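Local coordinates for protein myosin regulatory light chain (Physarum polycephalum, PDB 2BL0) that binds a calcium ion in one of its EF-hands and serves as the regulatory light chain of myosin II, packing against another protein chain, at residues V5-F15 and I59-G69; I23-L32 and A42-E50. One frame throughout, in Å; residues are numbered along the deposited sequence. Where two conformers were deposited one is given.

Contact 1 of 2, residues V5-F15 and I59-G69. With CA (calcium ion), chain E.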
loop_
_atom_site.group_PDB
_atom_site.type_symbol
_atom_site.label_atom_id
_atom_site.label_comp_id
_atom_site.label_asym_id
_atom_site.label_seq_id
_atom_site.Cartn_x
_atom_site.Cartn_y
_atom_site.Cartn_z
ATOM N N VAL C 5 5.268 20.585 -4.858
ATOM C CA VAL C 5 5.278 21.828 -5.621
ATOM C C VAL C 5 5.600 23.009 -4.708
ATOM O O VAL C 5 6.400 23.861 -5.071
ATOM C CB VAL C 5 3.927 22.079 -6.337
ATOM C CG1 VAL C 5 3.884 23.489 -6.974
ATOM C CG2 VAL C 5 3.672 21.004 -7.398
ATOM N N SER C 6 4.988 23.058 -3.526
ATOM C CA SER C 6 5.239 24.178 -2.621
ATOM C C SER C 6 6.696 24.209 -2.177
ATOM O O SER C 6 7.293 25.270 -2.078
ATOM C CB SER C 6 4.300 24.143 -1.419
ATOM O OG SER C 6 4.539 22.990 -0.643
ATOM N N GLU C 7 7.273 23.036 -1.953
ATOM C CA GLU C 7 8.664 22.935 -1.577
ATOM C C GLU C 7 9.573 23.390 -2.737
ATOM O O GLU C 7 10.566 24.097 -2.538
ATOM C CB GLU C 7 8.985 21.498 -1.204
ATOM C CG GLU C 7 10.376 21.328 -0.668
ATOM C CD GLU C 7 10.601 19.975 -0.049
ATOM O OE1 GLU C 7 10.457 18.956 -0.770
ATOM O OE2 GLU C 7 10.939 19.942 1.146
ATOM N N PHE C 8 9.244 22.975 -3.951
ATOM C CA PHE C 8 10.050 23.424 -5.085
ATOM C C PHE C 8 9.921 24.918 -5.286
ATOM O O PHE C 8 10.887 25.564 -5.635
ATOM C CB PHE C 8 9.704 22.680 -6.371
ATOM C CG PHE C 8 10.094 21.237 -6.354
ATOM C CD1 PHE C 8 11.289 20.823 -5.766
ATOM C CD2 PHE C 8 9.256 20.279 -6.904
ATOM C CE1 PHE C 8 11.633 19.490 -5.751
ATOM C CE2 PHE C 8 9.609 18.964 -6.886
ATOM C CZ PHE C 8 10.804 18.573 -6.304
ATOM N N LYS C 9 8.747 25.471 -5.024
ATOM C CA LYS C 9 8.538 26.908 -5.168
ATOM C C LYS C 9 9.344 27.656 -4.104
ATOM O O LYS C 9 9.977 28.651 -4.410
ATOM C CB LYS C 9 7.037 27.257 -5.099
ATOM C CG LYS C 9 6.690 28.742 -5.237
ATOM C CD LYS C 9 6.968 29.277 -6.622
ATOM C CE LYS C 9 6.727 30.782 -6.731
ATOM N NZ LYS C 9 7.827 31.448 -7.488
ATOM N N GLU C 10 9.344 27.144 -2.872
ATOM C CA GLU C 10 10.116 27.749 -1.792
ATOM C C GLU C 10 11.608 27.766 -2.139
ATOM O O GLU C 10 12.280 28.764 -1.932
ATOM C CB GLU C 10 9.852 27.027 -0.458
ATOM C CG GLU C 10 8.478 27.325 0.116
ATOM C CD GLU C 10 8.066 26.414 1.262
ATOM O OE1 GLU C 10 8.812 25.474 1.593
ATOM O OE2 GLU C 10 6.973 26.646 1.835
ATOM N N ALA C 11 12.108 26.669 -2.701
ATOM C CA ALA C 11 13.506 26.573 -3.108
ATOM C C ALA C 11 13.813 27.568 -4.201
ATOM O O ALA C 11 14.826 28.255 -4.156
ATOM C CB ALA C 11 13.839 25.179 -3.569
ATOM N N PHE C 12 12.954 27.618 -5.221
ATOM C CA PHE C 12 13.145 28.556 -6.316
ATOM C C PHE C 12 13.223 29.997 -5.771
ATOM O O PHE C 12 14.052 30.811 -6.204
ATOM C CB PHE C 12 12.004 28.428 -7.325
ATOM C CG PHE C 12 12.161 29.316 -8.529
ATOM C CD1 PHE C 12 12.895 28.894 -9.621
ATOM C CD2 PHE C 12 11.587 30.577 -8.546
ATOM C CE1 PHE C 12 13.045 29.728 -10.735
ATOM C CE2 PHE C 12 11.738 31.421 -9.635
ATOM C CZ PHE C 12 12.467 30.984 -10.736
ATOM N N GLU C 13 12.337 30.308 -4.834
ATOM C CA GLU C 13 12.296 31.637 -4.228
ATOM C C GLU C 13 13.633 31.950 -3.537
ATOM O O GLU C 13 14.130 33.070 -3.629
ATOM C CB GLU C 13 11.129 31.758 -3.241
ATOM C CG GLU C 13 9.768 31.899 -3.909
ATOM C CD GLU C 13 9.712 33.067 -4.866
ATOM O OE1 GLU C 13 9.743 34.222 -4.404
ATOM O OE2 GLU C 13 9.669 32.818 -6.081
ATOM N N LEU C 14 14.220 30.970 -2.862
ATOM C CA LEU C 14 15.523 31.179 -2.211
ATOM C C LEU C 14 16.589 31.415 -3.255
ATOM O O LEU C 14 17.492 32.230 -3.054
ATOM C CB LEU C 14 15.948 29.975 -1.349
ATOM C CG LEU C 14 15.286 29.775 0.003
ATOM C CD1 LEU C 14 16.065 28.711 0.784
ATOM C CD2 LEU C 14 15.196 31.076 0.804
ATOM N N PHE C 15 16.481 30.723 -4.391
ATOM C CA PHE C 15 17.435 30.888 -5.485
ATOM C C PHE C 15 17.208 32.190 -6.283
ATOM O O PHE C 15 18.023 32.528 -7.155
ATOM C CB PHE C 15 17.387 29.694 -6.445
ATOM C CG PHE C 15 17.602 28.344 -5.775
ATOM C CD1 PHE C 15 18.322 28.222 -4.579
ATOM C CD2 PHE C 15 17.077 27.197 -6.341
ATOM C CE1 PHE C 15 18.486 27.005 -3.971
ATOM C CE2 PHE C 15 17.253 25.975 -5.746
ATOM C CZ PHE C 15 17.958 25.866 -4.567
ATOM N N ILE C 59 15.603 31.049 -16.356
ATOM C CA ILE C 59 14.852 29.928 -15.809
ATOM C C ILE C 59 13.657 30.490 -15.035
ATOM O O ILE C 59 13.839 31.117 -13.994
ATOM C CB ILE C 59 15.724 29.072 -14.836
ATOM C CG1 ILE C 59 17.004 28.556 -15.505
ATOM C CG2 ILE C 59 14.870 27.900 -14.268
ATOM C CD1 ILE C 59 18.041 27.991 -14.538
ATOM N N GLN C 60 12.452 30.286 -15.555
ATOM C CA GLN C 60 11.218 30.661 -14.858
ATOM C C GLN C 60 10.865 29.564 -13.859
ATOM O O GLN C 60 11.279 28.423 -14.025
ATOM C CB GLN C 60 10.044 30.821 -15.827
ATOM C CG GLN C 60 10.295 31.643 -17.108
ATOM C CD GLN C 60 10.818 33.043 -16.848
ATOM O OE1 GLN C 60 11.640 33.561 -17.634
ATOM N NE2 GLN C 60 10.351 33.674 -15.764
ATOM N N PHE C 61 10.051 29.876 -12.855
ATOM C CA PHE C 61 9.604 28.830 -11.953
ATOM C C PHE C 61 8.987 27.614 -12.677
ATOM O O PHE C 61 9.361 26.495 -12.381
ATOM C CB PHE C 61 8.644 29.336 -10.860
ATOM C CG PHE C 61 8.122 28.226 -10.001
ATOM C CD1 PHE C 61 9.009 27.435 -9.288
ATOM C CD2 PHE C 61 6.765 27.912 -9.965
ATOM C CE1 PHE C 61 8.569 26.374 -8.529
ATOM C CE2 PHE C 61 6.315 26.850 -9.196
ATOM C CZ PHE C 61 7.229 26.073 -8.480
ATOM N N PRO C 62 8.021 27.782 -13.589
ATOM C CA PRO C 62 7.465 26.585 -14.251
ATOM C C PRO C 62 8.505 25.682 -14.929
ATOM O O PRO C 62 8.297 24.471 -14.962
ATOM C CB PRO C 62 6.468 27.150 -15.245
ATOM C CG PRO C 62 6.025 28.477 -14.611
ATOM C CD PRO C 62 7.273 29.006 -13.950
ATOM N N GLU C 63 9.578 26.270 -15.458
ATOM C CA GLU C 63 10.680 25.518 -16.064
ATOM C C GLU C 63 11.443 24.709 -15.010
ATOM O O GLU C 63 11.721 23.536 -15.201
ATOM C CB GLU C 63 11.625 26.459 -16.796
ATOM C CG GLU C 63 11.048 27.073 -18.065
ATOM C CD GLU C 63 12.011 28.048 -18.715
ATOM O OE1 GLU C 63 12.316 29.044 -18.064
ATOM O OE2 GLU C 63 12.555 27.807 -19.817
ATOM N N PHE C 64 11.792 25.364 -13.906
ATOM C CA PHE C 64 12.448 24.723 -12.768
ATOM C C PHE C 64 11.555 23.596 -12.237
ATOM O O PHE C 64 12.022 22.489 -12.002
ATOM C CB PHE C 64 12.703 25.778 -11.695
ATOM C CG PHE C 64 13.277 25.245 -10.404
ATOM C CD1 PHE C 64 14.624 24.925 -10.318
ATOM C CD2 PHE C 64 12.471 25.081 -9.276
ATOM C CE1 PHE C 64 15.172 24.447 -9.135
ATOM C CE2 PHE C 64 13.007 24.602 -8.083
ATOM C CZ PHE C 64 14.367 24.281 -8.012
ATOM N N LEU C 65 10.265 23.898 -12.052
ATOM C CA LEU C 65 9.296 22.931 -11.533
ATOM C C LEU C 65 9.209 21.692 -12.395
ATOM O O LEU C 65 9.229 20.555 -11.875
ATOM C CB LEU C 65 7.892 23.549 -11.436
ATOM C CG LEU C 65 6.808 22.633 -10.846
ATOM C CD1 LEU C 65 7.239 22.180 -9.449
ATOM C CD2 LEU C 65 5.446 23.326 -10.818
ATOM N N SER C 66 9.082 21.888 -13.705
ATOM C CA SER C 66 9.020 20.762 -14.628
ATOM C C SER C 66 10.268 19.859 -14.496
ATOM O O SER C 66 10.158 18.613 -14.468
ATOM C CB SER C 66 8.858 21.240 -16.075
ATOM O OG SER C 66 8.857 20.126 -16.975
ATOM N N MET C 67 11.434 20.486 -14.398
ATOM C CA MET C 67 12.700 19.757 -14.334
ATOM C C MET C 67 12.830 18.972 -13.034
ATOM O O MET C 67 13.149 17.761 -13.058
ATOM C CB MET C 67 13.880 20.715 -14.523
ATOM C CG MET C 67 15.256 20.068 -14.297
ATOM S SD MET C 67 16.515 21.277 -14.089
ATOM C CE MET C 67 16.138 21.897 -12.468
ATOM N N MET C 68 12.556 19.638 -11.912
ATOM C CA MET C 68 12.678 19.010 -10.603
ATOM C C MET C 68 11.657 17.874 -10.478
ATOM O O MET C 68 11.985 16.801 -9.977
ATOM C CB MET C 68 12.481 20.022 -9.480
ATOM C CG MET C 68 13.543 21.111 -9.404
ATOM S SD MET C 68 15.171 20.453 -9.041
ATOM C CE MET C 68 15.003 19.916 -7.435
ATOM N N GLY C 69 10.429 18.134 -10.927
ATOM C CA GLY C 69 9.377 17.118 -10.985
ATOM C C GLY C 69 9.741 15.872 -11.767
ATOM O O GLY C 69 9.458 14.752 -11.320
HETATM CA CA CA E . 13.481 30.048 -20.032
#

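Contact 2 of 2, residues I23-L32 and A42-E50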
loop_
_atom_site.group_PDB
_atom_site.type_symbol
_atom_site.label_atom_id
_atom_site.label_comp_id
_atom_site.label_asym_id
_atom_site.label_seq_id
_atom_site.Cartn_x
_atom_site.Cartn_y
_atom_site.Cartn_z
ATOM N N ILE C 23 15.927 32.970 -12.990
ATOM C CA ILE C 23 17.337 32.727 -12.714
ATOM C C ILE C 23 18.116 32.773 -13.992
ATOM O O ILE C 23 17.875 31.969 -14.893
ATOM C CB ILE C 23 17.546 31.358 -12.068
ATOM C CG1 ILE C 23 16.700 31.230 -10.795
ATOM C CG2 ILE C 23 19.059 31.118 -11.825
ATOM C CD1 ILE C 23 16.666 29.836 -10.222
ATOM N N THR C 24 19.072 33.693 -14.053
ATOM C CA THR C 24 19.968 33.815 -15.179
ATOM C C THR C 24 21.213 32.980 -14.933
ATOM O O THR C 24 21.424 32.505 -13.823
ATOM C CB THR C 24 20.387 35.282 -15.379
ATOM O OG1 THR C 24 21.039 35.757 -14.196
ATOM C CG2 THR C 24 19.182 36.187 -15.526
ATOM N N LYS C 25 22.054 32.825 -15.956
ATOM C CA LYS C 25 23.337 32.143 -15.788
ATOM C C LYS C 25 24.169 32.838 -14.721
ATOM O O LYS C 25 24.705 32.180 -13.854
ATOM C CB LYS C 25 24.142 32.066 -17.084
ATOM C CG LYS C 25 23.763 30.897 -17.949
ATOM C CD LYS C 25 24.728 30.725 -19.115
ATOM C CE LYS C 25 24.323 29.546 -19.970
ATOM N NZ LYS C 25 25.453 29.091 -20.851
ATOM N N GLU C 26 24.260 34.161 -14.825
ATOM C CA GLU C 26 24.888 35.028 -13.828
ATOM C C GLU C 26 24.348 34.748 -12.409
ATOM O O GLU C 26 25.117 34.570 -11.447
ATOM C CB GLU C 26 24.628 36.485 -14.238
ATOM C CG GLU C 26 25.360 37.555 -13.464
ATOM C CD GLU C 26 26.852 37.646 -13.767
ATOM O OE1 GLU C 26 27.300 37.455 -14.922
ATOM O OE2 GLU C 26 27.582 37.932 -12.810
ATOM N N GLY C 27 23.033 34.702 -12.278
ATOM C CA GLY C 27 22.417 34.437 -10.990
ATOM C C GLY C 27 22.686 33.034 -10.483
ATOM O O GLY C 27 22.912 32.832 -9.293
ATOM N N LEU C 28 22.688 32.052 -11.388
ATOM C CA LEU C 28 22.912 30.668 -10.962
ATOM C C LEU C 28 24.332 30.490 -10.435
ATOM O O LEU C 28 24.536 29.822 -9.416
ATOM C CB LEU C 28 22.604 29.670 -12.078
ATOM C CG LEU C 28 22.730 28.199 -11.641
ATOM C CD1 LEU C 28 21.811 27.831 -10.473
ATOM C CD2 LEU C 28 22.449 27.323 -12.841
ATOM N N GLN C 29 25.293 31.154 -11.079
ATOM C CA GLN C 29 26.672 31.159 -10.584
ATOM C C GLN C 29 26.726 31.659 -9.147
ATOM O O GLN C 29 27.406 31.072 -8.313
ATOM C CB GLN C 29 27.566 32.028 -11.460
ATOM C CG GLN C 29 27.723 31.511 -12.864
ATOM C CD GLN C 29 28.649 30.307 -12.962
ATOM O OE1 GLN C 29 28.980 29.665 -11.958
ATOM N NE2 GLN C 29 29.079 30.001 -14.178
ATOM N N THR C 30 26.013 32.742 -8.860
ATOM C CA THR C 30 25.980 33.299 -7.507
ATOM C C THR C 30 25.315 32.358 -6.521
ATOM O O THR C 30 25.801 32.169 -5.415
ATOM C CB THR C 30 25.262 34.653 -7.543
ATOM O OG1 THR C 30 26.045 35.571 -8.311
ATOM C CG2 THR C 30 25.201 35.291 -6.178
ATOM N N VAL C 31 24.213 31.729 -6.944
ATOM C CA VAL C 31 23.522 30.760 -6.108
ATOM C C VAL C 31 24.429 29.576 -5.725
ATOM O O VAL C 31 24.486 29.156 -4.552
ATOM C CB VAL C 31 22.230 30.252 -6.832
ATOM C CG1 VAL C 31 21.658 29.074 -6.115
ATOM C CG2 VAL C 31 21.209 31.387 -6.899
ATOM N N LEU C 32 25.151 29.037 -6.700
ATOM C CA LEU C 32 26.049 27.923 -6.430
ATOM C C LEU C 32 27.138 28.325 -5.428
ATOM O O LEU C 32 27.474 27.556 -4.524
ATOM C CB LEU C 32 26.658 27.388 -7.738
ATOM C CG LEU C 32 25.652 26.719 -8.666
ATOM C CD1 LEU C 32 26.239 26.523 -10.051
ATOM C CD2 LEU C 32 25.187 25.392 -8.075
ATOM N N ALA C 42 31.478 22.515 -17.871
ATOM C CA ALA C 42 30.589 21.719 -18.724
ATOM C C ALA C 42 29.326 21.315 -17.985
ATOM O O ALA C 42 28.245 21.370 -18.544
ATOM C CB ALA C 42 31.293 20.473 -19.256
ATOM N N ALA C 43 29.479 20.881 -16.739
ATOM C CA ALA C 43 28.332 20.517 -15.922
ATOM C C ALA C 43 27.450 21.730 -15.605
ATOM O O ALA C 43 26.253 21.572 -15.498
ATOM C CB ALA C 43 28.785 19.810 -14.638
ATOM N N PHE C 44 28.027 22.928 -15.480
ATOM C CA PHE C 44 27.233 24.141 -15.247
ATOM C C PHE C 44 26.353 24.465 -16.437
ATOM O O PHE C 44 25.162 24.717 -16.292
ATOM C CB PHE C 44 28.109 25.361 -14.936
ATOM C CG PHE C 44 27.326 26.638 -14.796
ATOM C CD1 PHE C 44 26.714 26.956 -13.591
ATOM C CD2 PHE C 44 27.146 27.488 -15.881
ATOM C CE1 PHE C 44 25.979 28.108 -13.459
ATOM C CE2 PHE C 44 26.395 28.640 -15.764
ATOM C CZ PHE C 44 25.807 28.954 -14.541
ATOM N N ASN C 45 26.931 24.481 -17.631
ATOM C CA ASN C 45 26.137 24.755 -18.817
ATOM C C ASN C 45 25.048 23.715 -18.988
ATOM O O ASN C 45 23.921 24.059 -19.342
ATOM C CB ASN C 45 27.018 24.815 -20.079
ATOM C CG ASN C 45 27.901 26.034 -20.102
ATOM O OD1 ASN C 45 27.543 27.079 -19.552
ATOM N ND2 ASN C 45 29.075 25.911 -20.716
ATOM N N GLU C 46 25.375 22.456 -18.695
ATOM C CA GLU C 46 24.402 21.356 -18.784
ATOM C C GLU C 46 23.245 21.583 -17.813
ATOM O O GLU C 46 22.087 21.450 -18.186
ATOM C CB GLU C 46 25.095 20.025 -18.473
ATOM C CG GLU C 46 24.225 18.788 -18.334
ATOM C CD GLU C 46 25.058 17.564 -17.965
ATOM O OE1 GLU C 46 25.717 17.566 -16.891
ATOM O OE2 GLU C 46 25.083 16.603 -18.757
ATOM N N MET C 47 23.558 21.950 -16.575
ATOM C CA MET C 47 22.508 22.104 -15.564
ATOM C C MET C 47 21.638 23.318 -15.897
ATOM O O MET C 47 20.424 23.279 -15.716
ATOM C CB MET C 47 23.067 22.147 -14.136
ATOM C CG MET C 47 23.432 23.543 -13.570
ATOM S SD MET C 47 24.186 23.452 -11.942
ATOM C CE MET C 47 22.806 23.317 -10.945
ATOM N N PHE C 48 22.248 24.385 -16.416
ATOM C CA PHE C 48 21.481 25.581 -16.741
ATOM C C PHE C 48 20.515 25.285 -17.894
ATOM O O PHE C 48 19.336 25.637 -17.845
ATOM C CB PHE C 48 22.360 26.798 -17.074
ATOM C CG PHE C 48 21.552 28.052 -17.255
ATOM C CD1 PHE C 48 21.179 28.817 -16.156
ATOM C CD2 PHE C 48 21.090 28.415 -18.506
ATOM C CE1 PHE C 48 20.371 29.929 -16.304
ATOM C CE2 PHE C 48 20.274 29.519 -18.666
ATOM C CZ PHE C 48 19.918 30.287 -17.557
ATOM N N ASN C 49 21.035 24.617 -18.907
ATOM C CA ASN C 49 20.272 24.293 -20.092
ATOM C C ASN C 49 19.181 23.280 -19.770
ATOM O O ASN C 49 18.131 23.330 -20.373
ATOM C CB ASN C 49 21.185 23.779 -21.212
ATOM C CG ASN C 49 22.184 24.849 -21.733
ATOM O OD1 ASN C 49 23.231 24.497 -22.260
ATOM N ND2 ASN C 49 21.854 26.141 -21.590
ATOM N N GLU C 50 19.421 22.375 -18.816
ATOM C CA GLU C 50 18.388 21.409 -18.387
ATOM C C GLU C 50 17.180 22.172 -17.846
ATOM O O GLU C 50 16.018 21.812 -18.110
ATOM C CB GLU C 50 18.919 20.506 -17.247
ATOM C CG GLU C 50 19.821 19.367 -17.679
ATOM C CD GLU C 50 20.452 18.602 -16.526
ATOM O OE1 GLU C 50 20.479 19.109 -15.376
ATOM O OE2 GLU C 50 20.934 17.472 -16.784
#

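Contact 1 of 2, residues V5-F15 and I59-G69
The paired EF-hand domain is closed here by F8 and F12 of helix 3-15, which meet F61, F64, L65 and M68 of helix 61-72, the exiting helix of the calcium-binding hand. The short helix axes pass 10.1 Å apart at 127°. F12 leans into the start of the exiting helix: F61 CB stands over its face, the F61 ring turns an edge to that same ring in an offset edge-to-face pair, and I59 O lies in plane at its rim, 3.5 Å from F12 CZ. F64 joins them in an aromatic cluster. With its CG anti to the backbone N (chi1 176°), F61 reaches back to K9, whose CD sits over the F61 face in a CH-pi contact, 3.5 Å from its centroid; K9 NZ goes on to a salt bridge with E13 OE2 at 2.7 Å. One turn earlier in helix 3-15, F8 is a knob among F64, L65, M68 and G69, with M68 CB centred over its face. E63 of helix 61-72 grips calcium with OE1 at 2.5 Å and OE2 at 2.4 Å, while Q60 N donates to E63 OE1. Cohesion across the helices is thus apolar and aromatic, while polar bonding within 59-69 steadies the metal-binding carboxylate.

Contact 2 of 2, residues I23-L32 and A42-E50
The F44 and F48 rings of helix 41-51 each carry a side chain of helix 25-35 on one face. On F44 it is the amide of Q29, stacked almost parallel to the ring with NE2 above its centre; on F48 it is the aliphatic part of K25, whose CG lies 3.5 Å from the ring centroid. At the edges, L32 CD1 lies in the plane of F44, 3.6 Å from F44 CD1, and L28 CD2 in that of F48. This packing belongs to the EF-hand pair: the exiting helix of the first hand meets the entering helix of the second, their short axes 11.1 Å apart at 117°.

F44 works as a knob among K25, L28, Q29 and L32, and L28 CD2 fills the angle between the rings, 3.7 Å from F44 CE1 and 3.9 Å from F48 CD1. M47 adds its CG beside L28 and its sulfur beside L32. Because chi1 of F48 (-174°) holds CG opposite the backbone N, the ring reaches the beginning of helix 25-35, where I23 O approaches its edge and K25 N is 3.4 Å from F48 CE1. An alanine in place of F48 is likely to open a gap beside L28 and deprive the K25 methylenes of the surface they lie on. T24 caps this helix start, its OG1 accepting from G27 N. Extended beyond CG, K25 runs across the F48 face until NZ donates to N45 OD1 at 3.2 Å, arriving from 55° out of the carbonyl plane.

Contact 2 is nested inside the chain loop that contact 1 closes, the two packing into one EF-hand pair. Their centres lie about 14 Å apart, and the short antiparallel sheet of strands 22-24 and 58-60 ties the two contacts, I59 N probably hydrogen-bonding to I23 O at 2.9 Å. Side chains continue the seam: I59 CD1 packs on F48 CE1 at 3.5 Å, and F12 CE1 meets I23 CD1 at 3.7 Å. Calcium lies beside this junction. Contact 1 supplies E63, which completes the site with D52, T54, N56 and K58; contact 2 supplies no ligand, although the F48 side chain comes within about 7 Å of the ion. Both contacts also pack against another protein chain.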